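Local coordinates for protein sugar isomerase (Sinorhizobium meliloti, PDB 3QC0) that binds zinc in a xylose isomerase-like TIM barrel and probably interconverts sugars as an isomerase, though its substrate is not established, at residues 89-103 and 131-144. Residues are numbered along the deposited sequence; the frame is centred on the assembly and turned at random.
Sequences VDEAAELGADCLVLV and HARAAGVPLAIEPL
Val89 and Val137 pack together where helix 75-94 runs beside helix 114-135, both lying outside the neighbouring parallel strands 100-103 and 139-141 of the TIM barrel. Val89 sets CG1 anti to its backbone nitrogen (chi1 164°), which places that methyl 3.5 Å from Ala135 CB, tighter than usual for two carbons, while CG2 faces Ala132 and Leu139. Alanine suits Ala92, Ala93 and Ala135 because a bare methyl leaves room for the valine branches; the axes of helices 89-94 and 131-135 approach to 9.8 Å. Val137 divides its branches: CG1 lies 3.7 Å from Ala92 CB and also meets Leu100, and CG2 packs on Ala93. Beta-branched and wholly apolar, both valines suit a buried layer, each offering methyls to two sides.

The looser, partly exposed flank is polar. His131 NE2 donates to Asp90 OD1 at 2.7 Å, nearly in its own ring plane but 27° out of the carboxylate plane on the syn side; Asp90 OD2 meanwhile pairs with Arg87. A leucine in place of His131 would probably leave Asp90 OD1 without this donor and the carboxylate freer to turn.

Between the strands, Leu100 N donates to Pro138 O (2.9 Å), Ala140 N to Leu100 O, and Leu102 N to Ala140 O. On the barrel's inner side Cys99 SG touches Ala140 CB. Glu142 N closes the series on Leu102 O (3.1 Å). Extended alongside Val103 and slantwise across Val101, whose CG1 meets OE1 at 3.6 Å, Glu142 carries OE2 to the zinc, shared with Asp177, His204 and Glu248. These local contacts are consistent with a carboxylate held in place for the metal.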
ATOM      1  N   VAL A  89     -27.260   7.673   0.275  1.00 13.31           N
ATOM      2  CA  VAL A  89     -27.591   8.630  -0.768  1.00 14.22           C
ATOM      3  C   VAL A  89     -28.688   9.560  -0.282  1.00 14.21           C
ATOM      4  O   VAL A  89     -28.570  10.747  -0.483  1.00 15.09           O
ATOM      5  CB  VAL A  89     -28.041   7.927  -2.051  1.00 13.42           C
ATOM      6  CG1 VAL A  89     -28.767   8.905  -3.022  1.00 15.03           C
ATOM      7  CG2 VAL A  89     -26.812   7.272  -2.760  1.00 13.80           C
ATOM      8  N   ASP A  90     -29.713   9.013   0.367  1.00 15.14           N
ATOM      9  CA  ASP A  90     -30.813   9.848   0.867  1.00 15.78           C
ATOM     10  C   ASP A  90     -30.295  10.893   1.887  1.00 16.70           C
ATOM     11  O   ASP A  90     -30.724  12.052   1.906  1.00 17.13           O
ATOM     12  CB  ASP A  90     -31.911   8.993   1.482  1.00 16.25           C
ATOM     13  CG  ASP A  90     -32.621   8.114   0.485  1.00 16.83           C
ATOM     14  OD1 ASP A  90     -32.419   8.229  -0.766  1.00 17.82           O
ATOM     15  OD2 ASP A  90     -33.414   7.274   0.960  1.00 20.62           O
ATOM     16  N   GLU A  91     -29.403  10.456   2.770  1.00 15.99           N
ATOM     17  CA  GLU A  91     -28.758  11.317   3.742  1.00 17.29           C
ATOM     18  C   GLU A  91     -27.954  12.418   3.045  1.00 16.68           C
ATOM     19  O   GLU A  91     -28.077  13.602   3.378  1.00 19.56           O
ATOM     20  CB  GLU A  91     -27.887  10.493   4.692  1.00 16.90           C
ATOM     21  CG  GLU A  91     -28.643   9.461   5.514  1.00 18.19           C
ATOM     22  CD  GLU A  91     -27.771   8.377   6.118  1.00 21.69           C
ATOM     23  OE1 GLU A  91     -26.566   8.636   6.294  1.00 20.81           O
ATOM     24  OE2 GLU A  91     -28.313   7.260   6.393  1.00 24.30           O
ATOM     25  N   ALA A  92     -27.129  12.038   2.072  1.00 17.03           N
ATOM     26  CA  ALA A  92     -26.345  12.993   1.333  1.00 17.31           C
ATOM     27  C   ALA A  92     -27.219  14.032   0.657  1.00 18.59           C
ATOM     28  O   ALA A  92     -26.877  15.214   0.631  1.00 19.87           O
ATOM     29  CB  ALA A  92     -25.412  12.281   0.272  1.00 16.74           C
ATOM     30  N   ALA A  93     -28.308  13.570   0.064  1.00 18.52           N
ATOM     31  CA  ALA A  93     -29.252  14.473  -0.640  1.00 19.73           C
ATOM     32  C   ALA A  93     -29.856  15.467   0.340  1.00 20.95           C
ATOM     33  O   ALA A  93     -29.887  16.658   0.046  1.00 22.54           O
ATOM     34  CB  ALA A  93     -30.321  13.660  -1.323  1.00 18.93           C
ATOM     35  N   GLU A  94     -30.275  14.992   1.504  1.00 21.55           N
ATOM     36  CA  GLU A  94     -30.871  15.872   2.531  0.54 22.64           C
ATOM     37  C   GLU A  94     -29.899  16.963   2.960  1.00 23.43           C
ATOM     38  O   GLU A  94     -30.280  18.123   3.201  1.00 24.39           O
ATOM     39  CB  GLU A  94     -31.287  15.067   3.751  0.54 23.55           C
ATOM     40  CG  GLU A  94     -31.791  15.914   4.936  0.54 25.63           C
ATOM     41  CD  GLU A  94     -33.025  16.758   4.582  0.54 28.66           C
ATOM     42  OE1 GLU A  94     -33.872  16.292   3.805  0.54 28.25           O
ATOM     43  OE2 GLU A  94     -33.125  17.888   5.088  0.54 30.53           O
ATOM     44  N   LEU A  95     -28.619  16.604   3.083  1.00 21.77           N
ATOM     45  CA  LEU A  95     -27.595  17.528   3.521  1.00 22.58           C
ATOM     46  C   LEU A  95     -26.973  18.375   2.392  1.00 22.64           C
ATOM     47  O   LEU A  95     -26.082  19.187   2.645  1.00 24.82           O
ATOM     48  CB  LEU A  95     -26.516  16.778   4.291  1.00 22.54           C
ATOM     49  CG  LEU A  95     -26.983  15.967   5.498  1.00 22.89           C
ATOM     50  CD1 LEU A  95     -25.820  15.127   6.064  1.00 24.99           C
ATOM     51  CD2 LEU A  95     -27.605  16.912   6.562  1.00 25.41           C
ATOM     52  N   GLY A  96     -27.399  18.155   1.149  1.00 22.05           N
ATOM     53  CA  GLY A  96     -26.834  18.839  -0.002  1.00 22.02           C
ATOM     54  C   GLY A  96     -25.370  18.529  -0.269  1.00 21.81           C
ATOM     55  O   GLY A  96     -24.653  19.359  -0.808  1.00 23.13           O
ATOM     56  N   ALA A  97     -24.952  17.327   0.109  1.00 20.51           N
ATOM     57  CA  ALA A  97     -23.542  16.945  -0.069  1.00 19.80           C
ATOM     58  C   ALA A  97     -23.089  16.947  -1.548  1.00 19.53           C
ATOM     59  O   ALA A  97     -23.810  16.493  -2.442  1.00 20.03           O
ATOM     60  CB  ALA A  97     -23.256  15.565   0.555  1.00 19.69           C
ATOM     61  N   ASP A  98     -21.876  17.437  -1.790  1.00 19.29           N
ATOM     62  CA  ASP A  98     -21.329  17.471  -3.134  1.00 18.93           C
ATOM     63  C   ASP A  98     -21.066  16.059  -3.693  1.00 18.24           C
ATOM     64  O   ASP A  98     -21.026  15.865  -4.906  1.00 18.76           O
ATOM     65  CB  ASP A  98     -20.025  18.260  -3.155  1.00 19.89           C
ATOM     66  CG  ASP A  98     -20.240  19.759  -2.974  1.00 21.30           C
ATOM     67  OD1 ASP A  98     -21.407  20.208  -2.984  1.00 23.56           O
ATOM     68  OD2 ASP A  98     -19.234  20.491  -2.849  1.00 25.63           O
ATOM     69  N   CYS A  99     -20.843  15.096  -2.800  1.00 17.75           N
ATOM     70  CA  CYS A  99     -20.763  13.707  -3.198  1.00 16.72           C
ATOM     71  C   CYS A  99     -20.978  12.827  -1.986  1.00 15.96           C
ATOM     72  O   CYS A  99     -20.881  13.301  -0.822  1.00 16.18           O
ATOM     73  CB  CYS A  99     -19.385  13.343  -3.850  1.00 16.46           C
ATOM     74  SG  CYS A  99     -17.976  13.470  -2.740  1.00 18.12           S
ATOM     75  N   LEU A 100     -21.260  11.547  -2.266  1.00 15.41           N
ATOM     76  CA  LEU A 100     -21.200  10.482  -1.263  1.00 13.84           C
ATOM     77  C   LEU A 100     -19.906   9.721  -1.511  1.00 14.60           C
ATOM     78  O   LEU A 100     -19.719   9.187  -2.604  1.00 14.65           O
ATOM     79  CB  LEU A 100     -22.377   9.534  -1.434  1.00 14.44           C
ATOM     80  CG  LEU A 100     -22.381   8.324  -0.496  1.00 12.38           C
ATOM     81  CD1 LEU A 100     -22.447   8.705   0.969  1.00 12.85           C
ATOM     82  CD2 LEU A 100     -23.465   7.292  -0.862  1.00 13.21           C
ATOM     83  N   VAL A 101     -19.041   9.710  -0.511  1.00 14.75           N
ATOM     84  CA  VAL A 101     -17.783   8.985  -0.611  1.00 14.14           C
ATOM     85  C   VAL A 101     -18.041   7.484  -0.453  1.00 13.65           C
ATOM     86  O   VAL A 101     -18.795   7.082   0.416  1.00 13.68           O
ATOM     87  CB  VAL A 101     -16.790   9.500   0.450  1.00 15.28           C
ATOM     88  CG1 VAL A 101     -15.514   8.662   0.451  1.00 18.64           C
ATOM     89  CG2 VAL A 101     -16.453  10.989   0.194  1.00 17.61           C
ATOM     90  N   LEU A 102     -17.418   6.662  -1.305  1.00 12.56           N
ATOM     91  CA  LEU A 102     -17.594   5.232  -1.264  1.00 11.93           C
ATOM     92  C   LEU A 102     -16.265   4.558  -0.903  1.00 11.88           C
ATOM     93  O   LEU A 102     -15.269   4.688  -1.638  1.00 13.17           O
ATOM     94  CB  LEU A 102     -18.098   4.635  -2.588  1.00 12.44           C
ATOM     95  CG  LEU A 102     -19.416   5.213  -3.144  1.00 11.42           C
ATOM     96  CD1 LEU A 102     -19.703   4.502  -4.492  1.00 15.04           C
ATOM     97  CD2 LEU A 102     -20.563   5.043  -2.153  1.00 13.43           C
ATOM     98  N   VAL A 103     -16.277   3.863   0.219  1.00 11.77           N
ATOM     99  CA  VAL A 103     -15.172   3.029   0.696  1.00 12.43           C
ATOM    100  C   VAL A 103     -15.568   1.600   0.387  1.00 12.47           C
ATOM    101  O   VAL A 103     -16.539   1.097   0.931  1.00 12.62           O
ATOM    102  CB  VAL A 103     -14.942   3.258   2.191  1.00 12.71           C
ATOM    103  CG1 VAL A 103     -13.883   2.285   2.727  1.00 14.10           C
ATOM    104  CG2 VAL A 103     -14.478   4.683   2.470  1.00 14.60           C
ATOM    105  N   HIS A 131     -30.349   5.167  -8.043  1.00 14.24           N
ATOM    106  CA  HIS A 131     -30.834   5.880  -6.883  1.00 13.40           C
ATOM    107  C   HIS A 131     -30.084   7.180  -6.677  1.00 14.74           C
ATOM    108  O   HIS A 131     -30.664   8.221  -6.406  1.00 16.14           O
ATOM    109  CB  HIS A 131     -30.734   4.977  -5.671  1.00 13.49           C
ATOM    110  CG  HIS A 131     -31.530   5.461  -4.516  1.00 13.89           C
ATOM    111  ND1 HIS A 131     -32.851   5.147  -4.364  1.00 14.80           N
ATOM    112  CD2 HIS A 131     -31.181   6.198  -3.437  1.00 14.20           C
ATOM    113  CE1 HIS A 131     -33.297   5.699  -3.244  1.00 13.67           C
ATOM    114  NE2 HIS A 131     -32.310   6.363  -2.674  1.00 15.84           N
ATOM    115  N   ALA A 132     -28.762   7.124  -6.834  0.50 14.41           N
ATOM    116  CA  ALA A 132     -27.930   8.294  -6.679  0.50 14.79           C
ATOM    117  C   ALA A 132     -28.236   9.344  -7.752  0.50 15.85           C
ATOM    118  O   ALA A 132     -28.330  10.535  -7.461  0.50 16.90           O
ATOM    119  CB  ALA A 132     -26.422   7.889  -6.715  0.50 14.10           C
ATOM    120  N   ARG A 133     -28.350   8.904  -8.997  1.00 16.83           N
ATOM    121  CA  ARG A 133     -28.631   9.834 -10.102  0.50 17.75           C
ATOM    122  C   ARG A 133     -29.992  10.503  -9.914  1.00 18.45           C
ATOM    123  O   ARG A 133     -30.094  11.716 -10.071  1.00 19.94           O
ATOM    124  CB  ARG A 133     -28.513   9.103 -11.427  0.50 18.26           C
ATOM    125  CG  ARG A 133     -27.058   8.796 -11.824  0.50 19.95           C
ATOM    126  CD  ARG A 133     -26.942   8.021 -13.173  0.50 24.74           C
ATOM    127  NE  ARG A 133     -26.839   8.886 -14.344  0.50 26.72           N
ATOM    128  CZ  ARG A 133     -27.242   8.542 -15.568  0.50 29.78           C
ATOM    129  NH1 ARG A 133     -27.819   7.370 -15.789  0.50 30.17           N
ATOM    130  NH2 ARG A 133     -27.091   9.383 -16.573  0.50 31.58           N
ATOM    131  N   ALA A 134     -30.996   9.746  -9.492  1.00 18.15           N
ATOM    132  CA  ALA A 134     -32.340  10.307  -9.237  1.00 18.65           C
ATOM    133  C   ALA A 134     -32.317  11.324  -8.101  1.00 19.06           C
ATOM    134  O   ALA A 134     -33.073  12.310  -8.134  1.00 20.71           O
ATOM    135  CB  ALA A 134     -33.324   9.172  -8.951  1.00 19.17           C
ATOM    136  N   ALA A 135     -31.466  11.107  -7.088  1.00 18.65           N
ATOM    137  CA  ALA A 135     -31.315  12.002  -5.953  1.00 18.37           C
ATOM    138  C   ALA A 135     -30.436  13.207  -6.206  1.00 20.09           C
ATOM    139  O   ALA A 135     -30.386  14.121  -5.374  1.00 21.57           O
ATOM    140  CB  ALA A 135     -30.804  11.203  -4.672  1.00 18.59           C
ATOM    141  N   GLY A 136     -29.720  13.216  -7.335  1.00 19.40           N
ATOM    142  CA  GLY A 136     -28.738  14.261  -7.593  1.00 20.59           C
ATOM    143  C   GLY A 136     -27.468  14.171  -6.744  1.00 20.11           C
ATOM    144  O   GLY A 136     -26.829  15.194  -6.496  1.00 22.47           O
ATOM    145  N   VAL A 137     -27.073  12.957  -6.361  1.00 18.17           N
ATOM    146  CA  VAL A 137     -25.914  12.755  -5.477  1.00 16.95           C
ATOM    147  C   VAL A 137     -24.789  12.044  -6.277  1.00 16.68           C
ATOM    148  O   VAL A 137     -24.885  10.843  -6.560  1.00 16.26           O
ATOM    149  CB  VAL A 137     -26.270  11.943  -4.232  1.00 16.21           C
ATOM    150  CG1 VAL A 137     -24.996  11.669  -3.356  1.00 15.61           C
ATOM    151  CG2 VAL A 137     -27.356  12.632  -3.387  1.00 16.51           C
ATOM    152  N   PRO A 138     -23.727  12.790  -6.632  1.00 16.89           N
ATOM    153  CA  PRO A 138     -22.559  12.125  -7.268  1.00 15.73           C
ATOM    154  C   PRO A 138     -21.960  11.091  -6.340  1.00 15.37           C
ATOM    155  O   PRO A 138     -21.882  11.337  -5.138  1.00 14.68           O
ATOM    156  CB  PRO A 138     -21.584  13.276  -7.495  1.00 16.66           C
ATOM    157  CG  PRO A 138     -22.537  14.507  -7.611  1.00 17.18           C
ATOM    158  CD  PRO A 138     -23.527  14.251  -6.525  1.00 17.84           C
ATOM    159  N   LEU A 139     -21.590   9.945  -6.905  1.00 13.45           N
ATOM    160  CA  LEU A 139     -20.908   8.908  -6.126  1.00 12.90           C
ATOM    161  C   LEU A 139     -19.420   9.071  -6.352  1.00 13.98           C
ATOM    162  O   LEU A 139     -18.971   9.047  -7.490  1.00 14.56           O
ATOM    163  CB  LEU A 139     -21.356   7.513  -6.567  1.00 12.80           C
ATOM    164  CG  LEU A 139     -22.853   7.206  -6.343  1.00 13.00           C
ATOM    165  CD1 LEU A 139     -23.202   5.765  -6.803  1.00 14.11           C
ATOM    166  CD2 LEU A 139     -23.303   7.466  -4.872  1.00 13.83           C
ATOM    167  N   ALA A 140     -18.651   9.177  -5.277  1.00 13.53           N
ATOM    168  CA  ALA A 140     -17.202   9.353  -5.361  1.00 13.72           C
ATOM    169  C   ALA A 140     -16.516   8.103  -4.864  1.00 13.45           C
ATOM    170  O   ALA A 140     -16.438   7.876  -3.654  1.00 13.83           O
ATOM    171  CB  ALA A 140     -16.747  10.583  -4.529  1.00 13.71           C
ATOM    172  N   ILE A 141     -16.013   7.294  -5.791  1.00 12.98           N
ATOM    173  CA  ILE A 141     -15.174   6.147  -5.426  1.00 12.28           C
ATOM    174  C   ILE A 141     -13.870   6.691  -4.878  1.00 12.11           C
ATOM    175  O   ILE A 141     -13.149   7.441  -5.568  1.00 13.77           O
ATOM    176  CB  ILE A 141     -14.882   5.255  -6.650  1.00 12.93           C
ATOM    177  CG1 ILE A 141     -16.160   4.739  -7.323  1.00 13.03           C
ATOM    178  CG2 ILE A 141     -13.932   4.085  -6.255  1.00 13.61           C
ATOM    179  CD1 ILE A 141     -15.915   3.981  -8.644  1.00 14.30           C
ATOM    180  N   GLU A 142     -13.561   6.291  -3.656  0.61 12.31           N
ATOM    181  CA  GLU A 142     -12.303   6.705  -3.006  0.61 12.75           C
ATOM    182  C   GLU A 142     -11.335   5.519  -3.078  0.61 12.24           C
ATOM    183  O   GLU A 142     -11.496   4.551  -2.355  0.61 11.85           O
ATOM    184  CB  GLU A 142     -12.537   7.121  -1.557  0.61 13.06           C
ATOM    185  CG  GLU A 142     -11.328   7.840  -0.967  0.61 13.33           C
ATOM    186  CD  GLU A 142     -11.454   8.146   0.501  0.61 15.86           C
ATOM    187  OE1 GLU A 142     -12.233   7.461   1.167  0.61 16.52           O
ATOM    188  OE2 GLU A 142     -10.756   9.073   0.948  0.61 14.58           O
ATOM    189  N   PRO A 143     -10.370   5.556  -4.012  1.00 12.46           N
ATOM    190  CA  PRO A 143      -9.335   4.493  -3.883  1.00 11.42           C
ATOM    191  C   PRO A 143      -8.663   4.640  -2.521  1.00 11.74           C
ATOM    192  O   PRO A 143      -8.350   5.765  -2.104  1.00 12.66           O
ATOM    193  CB  PRO A 143      -8.380   4.774  -5.049  1.00 11.91           C
ATOM    194  CG  PRO A 143      -8.599   6.221  -5.390  1.00 13.66           C
ATOM    195  CD  PRO A 143     -10.072   6.491  -5.096  1.00 13.58           C
ATOM    196  N   LEU A 144      -8.443   3.512  -1.858  1.00 11.63           N
ATOM    197  CA  LEU A 144      -7.882   3.473  -0.523  1.00 10.55           C
ATOM    198  C   LEU A 144      -6.478   2.891  -0.602  1.00 10.24           C
ATOM    199  O   LEU A 144      -6.149   2.105  -1.489  1.00 12.04           O
ATOM    200  CB  LEU A 144      -8.722   2.650   0.454  1.00 12.27           C
ATOM    201  CG  LEU A 144      -9.458   3.475   1.527  1.00 12.50           C
ATOM    202  CD1 LEU A 144     -10.540   4.404   0.933  1.00 15.29           C
ATOM    203  CD2 LEU A 144      -9.975   2.538   2.617  1.00 12.99           C
TER
HETATM  204  O   HOH W   1     -13.336   2.684  -2.232  1.00 16.77           O